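Acyl-CoA dehydrogenase (Bacillus anthracis, PDB 3OWA) probably catalyses the FAD-dependent alpha,beta-dehydrogenation of an acyl-CoA thioester, as in other acyl-CoA dehydrogenases. Local coordinates at residues V27-P30 with E31-S34; I394-M397 with Y398-R402; N525-K528 with V529-E533. All blocks are in the same frame, centred on the assembly; numbering follows the deposited sequence.

Contact 1: V27-P30 with E31-S34; sequences VFTP and EDFS
Thr29 and Asp32 bind each other in both directions. The backbone N of Thr29 gives a hydrogen bond to Asp32 OD2 (2.9 Å), meeting the carboxylate on its anti side and somewhat out of its plane, while Asp32 N returns one to Thr29 O (2.9 Å). The backbone bond closes the turn, and the bond from Thr29 N holds the carboxylate against the chain. Phe33 N continues the turn with a bond of 164° to Pro30 O. Glu31 N adds a weak bond to Thr29 OG1. One water links the side chains, accepting from Thr29 OG1 and donating to Glu31 OE1 at 2.9 Å from it.

The ring contacts involve Phe28 and Phe33. Pro30 CA sits over the face of the Phe33 ring, 3.7 Å from its centroid, a CH-pi contact, and the carbonyl Pro30 O lies 3.0 Å above the ring plane, offset toward its rim. Phe28 has CG anti to its N (chi1 -177°), which carries the ring along the turn until CE1 comes 3.4 Å from Asp32 CB; CE2 of Phe33 stands at the Phe28 edge.

Both acids also have basic partners on helix 490-520: Arg512 for Glu31 OE1 and Lys515 for Asp32 OD2. The short 3-10 turn lies just before helix 35-52, whose N-cap is Ser34. The paired charges probably favour ionised carboxylates and hold the turn to helix 490-520.

Contact 2: I394-M397 with Y398-R402; sequences IERM and YRDSR
From Ile394-Met397 the helix runs without a break into Tyr398 and the residues after it, joined by backbone hydrogen bonds from residue i+4 to residue i. Tyr398 N bonds Ile394 O and Arg399 N bonds Glu395 O, Asp400 N reaches Arg396 O at 2.8 Å, and Ser401 N bonds Met397 O.

Two i to i+4 salt bridges follow. Arg399 takes Glu395 side-on with two nitrogens, one to each oxygen: NE lies 2.8 Å from OE1 and NH2 2.8 Å from OE2, both oxygens near the guanidinium plane. The two flat groups are turned 39° apart; OE2 is met on its syn side, OE1 from above the carboxylate plane. A bend of Glu395 at chi2 (-81°) turns its carboxylate forward along the helix, toward Arg399. The guanidinium of Arg399 lies with one face over Arg396 CA.

In the second bridge Arg396 NE points almost straight at Asp400 OD2, 2.9 Å away, on its syn side. A water accepts from Arg396 NH1 and donates to OD2 at 2.8 Å from it. OD1 takes the backbone N of Ile230 and Arg399 NH1 bonds Met228 O, both of the same chain, tying the helix to that loop.

Met228 of the second subunit packs on Glu395 and Arg399, placing the contact at the subunit interface. Glu395, Arg399 and Asp400 are buried, and the pairing probably favours their charged forms; Arg396 is partly exposed.

Contact 3: N525-K528 with V529-E533; sequences NKQK and VLYTE
Lys528 O is gripped by two donors of one residue: Thr532 OG1 at 2.7 Å and Thr532 N at 3.0 Å, which come to it from opposite faces of the carbonyl plane. With OG1 anti to its own carbonyl carbon (chi1 -59°), the threonine hydroxyl folds back onto the preceding turn, and its oxygen also bonds the hydroxyl of Thr513. The other backbone bonds are those of a regular helix, Val529 N to Asn525 O, Leu530 N to Lys526 O and Tyr531 N to Gln527 O.

Gln527 and Tyr531 pair along the same helix. The amide nitrogen NE2 donates to Tyr531 OH (3.0 Å), with amide and ring planes 68° apart, while CG of Gln527 packs 3.5 Å from Tyr531 CZ. A bend at chi2 (76°) turns the glutamine toward the phenol end. The backbone O of Gln527 lies 3.3 Å above the plane of the ring, offset toward its rim. Tyr531 OH also bonds the backbone O of Thr596, and NE2 also bonds that of Ile585.

At the first turn the extended Lys528 reaches back to Asn525, its NZ 2.9 Å from OD1, while ND2 of the asparagine bonds Gly521 O.

Around this start of helix 526-554, Lys528 and Asn525 pack against helix 490-520, Tyr531 and Thr532 against helix 305-336, and Leu530 and Tyr531 against helix 578-592.

In the fold
From the N terminus, contact 1 comes first and closes a short turn before helix 35-52; contact 2 lies much later on helix 393-401, and contact 3 opens helix 526-554. The three follow in series, each local, and none nests in or crosses another. Contacts 1 and 3, their centres about 17 Å apart, meet across space through a long, weak ion pair of Glu31 OE2 with Lys528 NZ, and both pack on helices 490-520 and 305-336. Contact 2 stands apart, its centre about 28 Å from that of contact 3, and faces the dimer partner: its Arg402 forms a salt bridge with Asp377 of the second subunit.

Contact 1: V27-P30 with E31-S34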
loop_
_atom_site.group_PDB
_atom_site.type_symbol
_atom_site.label_atom_id
_atom_site.label_comp_id
_atom_site.label_asym_id
_atom_site.label_seq_id
_atom_site.Cartn_x
_atom_site.Cartn_y
_atom_site.Cartn_z
ATOM N N VAL A 27 2.859 -17.669 27.500
ATOM C CA VAL A 27 2.272 -17.384 26.190
ATOM C C VAL A 27 1.573 -18.589 25.585
ATOM O O VAL A 27 2.044 -19.734 25.694
ATOM C CB VAL A 27 3.293 -16.803 25.162
ATOM C CG1 VAL A 27 3.906 -15.505 25.674
ATOM C CG2 VAL A 27 4.365 -17.816 24.824
ATOM N N PHE A 28 0.441 -18.317 24.953
ATOM C CA PHE A 28 -0.263 -19.312 24.157
ATOM C C PHE A 28 0.178 -19.180 22.688
ATOM O O PHE A 28 0.310 -18.067 22.179
ATOM C CB PHE A 28 -1.784 -19.144 24.311
ATOM C CG PHE A 28 -2.580 -20.184 23.576
ATOM C CD1 PHE A 28 -2.801 -21.431 24.150
ATOM C CD2 PHE A 28 -3.085 -19.921 22.304
ATOM C CE1 PHE A 28 -3.516 -22.414 23.474
ATOM C CE2 PHE A 28 -3.786 -20.891 21.609
ATOM C CZ PHE A 28 -4.017 -22.143 22.203
ATOM N N THR A 29 0.434 -20.309 22.027
ATOM C CA THR A 29 0.878 -20.310 20.634
ATOM C C THR A 29 0.059 -21.310 19.806
ATOM O O THR A 29 -0.566 -22.191 20.368
ATOM C CB THR A 29 2.392 -20.691 20.500
ATOM O OG1 THR A 29 2.526 -22.096 20.619
ATOM C CG2 THR A 29 3.268 -19.988 21.535
ATOM N N PRO A 30 0.096 -21.197 18.464
ATOM C CA PRO A 30 -0.610 -22.213 17.686
ATOM C C PRO A 30 -0.166 -23.658 17.968
ATOM O O PRO A 30 -0.946 -24.588 17.722
ATOM C CB PRO A 30 -0.325 -21.810 16.235
ATOM C CG PRO A 30 -0.135 -20.285 16.281
ATOM C CD PRO A 30 0.489 -20.027 17.643
ATOM N N GLU A 31 1.055 -23.857 18.483
ATOM C CA GLU A 31 1.545 -25.210 18.812
ATOM C C GLU A 31 0.793 -25.808 20.013
ATOM O O GLU A 31 0.783 -27.026 20.221
ATOM C CB GLU A 31 3.083 -25.220 19.038
ATOM C CG GLU A 31 3.932 -25.068 17.766
ATOM C CD GLU A 31 3.750 -23.700 17.034
ATOM O OE1 GLU A 31 3.930 -22.631 17.646
ATOM O OE2 GLU A 31 3.444 -23.705 15.826
ATOM N N ASP A 32 0.130 -24.933 20.768
ATOM C CA ASP A 32 -0.709 -25.312 21.888
ATOM C C ASP A 32 -2.159 -25.690 21.513
ATOM O O ASP A 32 -2.938 -26.032 22.396
ATOM C CB ASP A 32 -0.699 -24.172 22.917
ATOM C CG ASP A 32 0.716 -23.875 23.444
ATOM O OD1 ASP A 32 1.444 -24.855 23.717
ATOM O OD2 ASP A 32 1.104 -22.694 23.580
ATOM N N PHE A 33 -2.528 -25.629 20.230
ATOM C CA PHE A 33 -3.878 -26.022 19.808
ATOM C C PHE A 33 -4.126 -27.481 20.204
ATOM O O PHE A 33 -3.230 -28.302 20.054
ATOM C CB PHE A 33 -4.040 -25.933 18.288
ATOM C CG PHE A 33 -4.089 -24.512 17.734
ATOM C CD1 PHE A 33 -3.781 -24.279 16.407
ATOM C CD2 PHE A 33 -4.416 -23.437 18.541
ATOM C CE1 PHE A 33 -3.814 -22.974 15.870
ATOM C CE2 PHE A 33 -4.450 -22.123 18.015
ATOM C CZ PHE A 33 -4.155 -21.912 16.682
ATOM N N SER A 34 -5.326 -27.793 20.682
ATOM C CA SER A 34 -5.734 -29.182 20.927
ATOM C C SER A 34 -6.238 -29.831 19.622
ATOM O O SER A 34 -6.433 -29.146 18.619
ATOM C CB SER A 34 -6.884 -29.186 21.927
ATOM O OG SER A 34 -8.048 -28.643 21.314
HETATM O O HOH W 1 5.398 -22.868 20.103
#

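Contact 2: I394-M397 with Y398-R402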
loop_
_atom_site.group_PDB
_atom_site.type_symbol
_atom_site.label_atom_id
_atom_site.label_comp_id
_atom_site.label_asym_id
_atom_site.label_seq_id
_atom_site.Cartn_x
_atom_site.Cartn_y
_atom_site.Cartn_z
ATOM N N ILE A 394 -6.112 -12.908 -6.029
ATOM C CA ILE A 394 -5.312 -11.866 -5.323
ATOM C C ILE A 394 -5.841 -10.470 -5.606
ATOM O O ILE A 394 -5.662 -9.546 -4.809
ATOM C CB ILE A 394 -3.773 -11.976 -5.678
ATOM C CG1 ILE A 394 -2.931 -11.185 -4.670
ATOM C CG2 ILE A 394 -3.491 -11.549 -7.146
ATOM C CD1 ILE A 394 -2.714 -11.886 -3.278
ATOM N N GLU A 395 -6.485 -10.291 -6.747
ATOM C CA GLU A 395 -7.023 -8.990 -7.104
ATOM C C GLU A 395 -8.177 -8.582 -6.146
ATOM O O GLU A 395 -8.290 -7.422 -5.696
ATOM C CB GLU A 395 -7.518 -9.063 -8.544
ATOM C CG GLU A 395 -8.095 -7.748 -9.164
ATOM C CD GLU A 395 -9.577 -7.424 -8.788
ATOM O OE1 GLU A 395 -9.956 -6.250 -8.954
ATOM O OE2 GLU A 395 -10.394 -8.304 -8.377
ATOM N N ARG A 396 -9.040 -9.533 -5.843
ATOM C CA ARG A 396 -10.124 -9.293 -4.850
ATOM C C ARG A 396 -9.597 -9.084 -3.442
ATOM O O ARG A 396 -10.065 -8.212 -2.732
ATOM C CB ARG A 396 -11.059 -10.528 -4.810
ATOM C CG ARG A 396 -12.409 -10.168 -4.152
ATOM C CD ARG A 396 -12.983 -11.500 -3.587
ATOM N NE ARG A 396 -12.223 -11.862 -2.392
ATOM C CZ ARG A 396 -11.691 -13.050 -2.138
ATOM N NH1 ARG A 396 -11.034 -13.237 -0.987
ATOM N NH2 ARG A 396 -11.846 -14.065 -2.980
HETATM N N MSE A 397 -8.584 -9.876 -3.043
HETATM C CA MSE A 397 -7.974 -9.708 -1.745
HETATM C C MSE A 397 -7.345 -8.326 -1.567
HETATM O O MSE A 397 -7.425 -7.714 -0.473
HETATM C CB MSE A 397 -6.883 -10.771 -1.582
HETATM C CG MSE A 397 -7.533 -12.183 -1.396
HETATM SE SE MSE A 397 -6.138 -13.463 -1.088
HETATM C CE MSE A 397 -5.590 -12.854 0.633
ATOM N N TYR A 398 -6.678 -7.870 -2.617
ATOM C CA TYR A 398 -6.085 -6.539 -2.607
ATOM C C TYR A 398 -7.134 -5.495 -2.286
ATOM O O TYR A 398 -6.889 -4.556 -1.435
ATOM C CB TYR A 398 -5.366 -6.237 -3.979
ATOM C CG TYR A 398 -4.694 -4.864 -3.970
ATOM C CD1 TYR A 398 -3.425 -4.722 -3.463
ATOM C CD2 TYR A 398 -5.384 -3.724 -4.428
ATOM C CE1 TYR A 398 -2.805 -3.423 -3.412
ATOM C CE2 TYR A 398 -4.769 -2.451 -4.415
ATOM C CZ TYR A 398 -3.507 -2.328 -3.903
ATOM O OH TYR A 398 -2.899 -1.081 -3.850
ATOM N N ARG A 399 -8.267 -5.543 -2.994
ATOM C CA ARG A 399 -9.377 -4.566 -2.758
ATOM C C ARG A 399 -10.051 -4.759 -1.390
ATOM O O ARG A 399 -10.323 -3.793 -0.700
ATOM C CB ARG A 399 -10.436 -4.583 -3.868
ATOM C CG ARG A 399 -9.951 -4.011 -5.220
ATOM C CD ARG A 399 -11.038 -4.026 -6.298
ATOM N NE ARG A 399 -11.357 -5.386 -6.728
ATOM C CZ ARG A 399 -12.368 -6.132 -6.293
ATOM N NH1 ARG A 399 -13.246 -5.653 -5.411
ATOM N NH2 ARG A 399 -12.535 -7.355 -6.792
ATOM N N ASP A 400 -10.227 -6.005 -0.946
ATOM C CA ASP A 400 -10.928 -6.243 0.313
ATOM C C ASP A 400 -10.088 -5.721 1.472
ATOM O O ASP A 400 -10.639 -5.348 2.516
ATOM C CB ASP A 400 -11.153 -7.768 0.536
ATOM C CG ASP A 400 -12.145 -8.411 -0.463
ATOM O OD1 ASP A 400 -12.909 -7.726 -1.222
ATOM O OD2 ASP A 400 -12.180 -9.685 -0.464
ATOM N N SER A 401 -8.753 -5.796 1.367
ATOM C CA SER A 401 -7.863 -5.555 2.491
ATOM C C SER A 401 -7.973 -4.096 2.947
ATOM O O SER A 401 -7.877 -3.793 4.148
ATOM C CB SER A 401 -6.402 -5.813 2.044
ATOM O OG SER A 401 -5.443 -5.307 2.984
ATOM N N ARG A 402 -8.215 -3.207 2.000
ATOM C CA ARG A 402 -7.945 -1.758 2.273
ATOM C C ARG A 402 -8.795 -1.207 3.458
ATOM O O ARG A 402 -8.349 -0.281 4.243
ATOM C CB ARG A 402 -8.122 -0.962 0.959
ATOM C CG ARG A 402 -7.802 0.570 1.084
ATOM C CD ARG A 402 -6.308 0.660 1.577
ATOM N NE ARG A 402 -5.847 1.998 1.946
ATOM C CZ ARG A 402 -6.075 2.604 3.116
ATOM N NH1 ARG A 402 -6.759 2.018 4.089
ATOM N NH2 ARG A 402 -5.570 3.808 3.330
HETATM O O HOH W 2 -10.248 -11.278 0.764
#

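Contact 3: N525-K528 with V529-E533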
loop_
_atom_site.group_PDB
_atom_site.type_symbol
_atom_site.label_atom_id
_atom_site.label_comp_id
_atom_site.label_asym_id
_atom_site.label_seq_id
_atom_site.Cartn_x
_atom_site.Cartn_y
_atom_site.Cartn_z
ATOM N N ASN A 525 12.542 -26.858 14.139
ATOM C CA ASN A 525 12.035 -25.490 14.205
ATOM C C ASN A 525 12.886 -24.438 13.499
ATOM O O ASN A 525 12.858 -23.247 13.853
ATOM C CB ASN A 525 11.724 -25.107 15.650
ATOM C CG ASN A 525 10.533 -25.873 16.193
ATOM O OD1 ASN A 525 9.403 -25.724 15.697
ATOM N ND2 ASN A 525 10.775 -26.724 17.199
ATOM N N LYS A 526 13.592 -24.884 12.461
ATOM C CA LYS A 526 14.483 -24.064 11.669
ATOM C C LYS A 526 13.773 -22.860 11.012
ATOM O O LYS A 526 14.279 -21.729 11.043
ATOM C CB LYS A 526 15.148 -24.943 10.599
ATOM C CG LYS A 526 16.155 -24.189 9.710
ATOM C CD LYS A 526 17.081 -25.140 8.968
ATOM C CE LYS A 526 18.533 -24.631 8.990
ATOM N NZ LYS A 526 19.494 -25.644 8.422
ATOM N N GLN A 527 12.613 -23.122 10.420
ATOM C CA GLN A 527 11.804 -22.069 9.773
ATOM C C GLN A 527 11.382 -20.995 10.786
ATOM O O GLN A 527 11.509 -19.811 10.523
ATOM C CB GLN A 527 10.612 -22.702 9.057
ATOM C CG GLN A 527 9.826 -21.792 8.105
ATOM C CD GLN A 527 10.527 -21.545 6.766
ATOM O OE1 GLN A 527 11.726 -21.845 6.595
ATOM N NE2 GLN A 527 9.777 -20.981 5.805
ATOM N N LYS A 528 10.910 -21.385 11.962
ATOM C CA LYS A 528 10.588 -20.378 12.971
ATOM C C LYS A 528 11.789 -19.530 13.377
ATOM O O LYS A 528 11.649 -18.329 13.583
ATOM C CB LYS A 528 9.990 -21.010 14.217
ATOM C CG LYS A 528 8.655 -21.659 13.996
ATOM C CD LYS A 528 8.179 -22.320 15.263
ATOM C CE LYS A 528 7.042 -23.223 14.911
ATOM N NZ LYS A 528 6.892 -24.293 15.874
ATOM N N VAL A 529 12.957 -20.166 13.531
ATOM C CA VAL A 529 14.156 -19.442 13.945
ATOM C C VAL A 529 14.485 -18.377 12.904
ATOM O O VAL A 529 14.779 -17.234 13.256
ATOM C CB VAL A 529 15.368 -20.380 14.168
ATOM C CG1 VAL A 529 16.703 -19.599 14.188
ATOM C CG2 VAL A 529 15.202 -21.175 15.447
ATOM N N LEU A 530 14.432 -18.777 11.637
ATOM C CA LEU A 530 14.675 -17.901 10.503
ATOM C C LEU A 530 13.711 -16.708 10.439
ATOM O O LEU A 530 14.164 -15.579 10.320
ATOM C CB LEU A 530 14.641 -18.715 9.200
ATOM C CG LEU A 530 15.874 -19.629 8.959
ATOM C CD1 LEU A 530 15.652 -20.464 7.720
ATOM C CD2 LEU A 530 17.191 -18.853 8.872
ATOM N N TYR A 531 12.409 -16.968 10.559
ATOM C CA TYR A 531 11.403 -15.894 10.566
ATOM C C TYR A 531 11.759 -14.926 11.671
ATOM O O TYR A 531 11.733 -13.725 11.476
ATOM C CB TYR A 531 9.988 -16.418 10.872
ATOM C CG TYR A 531 9.300 -17.265 9.823
ATOM C CD1 TYR A 531 9.487 -17.020 8.461
ATOM C CD2 TYR A 531 8.428 -18.286 10.201
ATOM C CE1 TYR A 531 8.826 -17.768 7.507
ATOM C CE2 TYR A 531 7.750 -19.056 9.238
ATOM C CZ TYR A 531 7.985 -18.802 7.893
ATOM O OH TYR A 531 7.361 -19.542 6.918
ATOM N N THR A 532 12.091 -15.486 12.838
ATOM C CA THR A 532 12.383 -14.711 14.044
ATOM C C THR A 532 13.609 -13.813 13.917
ATOM O O THR A 532 13.533 -12.626 14.276
ATOM C CB THR A 532 12.489 -15.643 15.276
ATOM O OG1 THR A 532 11.245 -16.328 15.411
ATOM C CG2 THR A 532 12.739 -14.851 16.556
ATOM N N GLU A 533 14.719 -14.361 13.402
ATOM C CA GLU A 533 15.948 -13.580 13.189
ATOM C C GLU A 533 15.731 -12.403 12.249
ATOM O O GLU A 533 16.138 -11.265 12.522
ATOM C CB GLU A 533 17.042 -14.484 12.618
ATOM C CG GLU A 533 17.632 -15.410 13.675
ATOM C CD GLU A 533 18.494 -16.515 13.098
ATOM O OE1 GLU A 533 18.372 -16.832 11.887
ATOM O OE2 GLU A 533 19.307 -17.069 13.870
#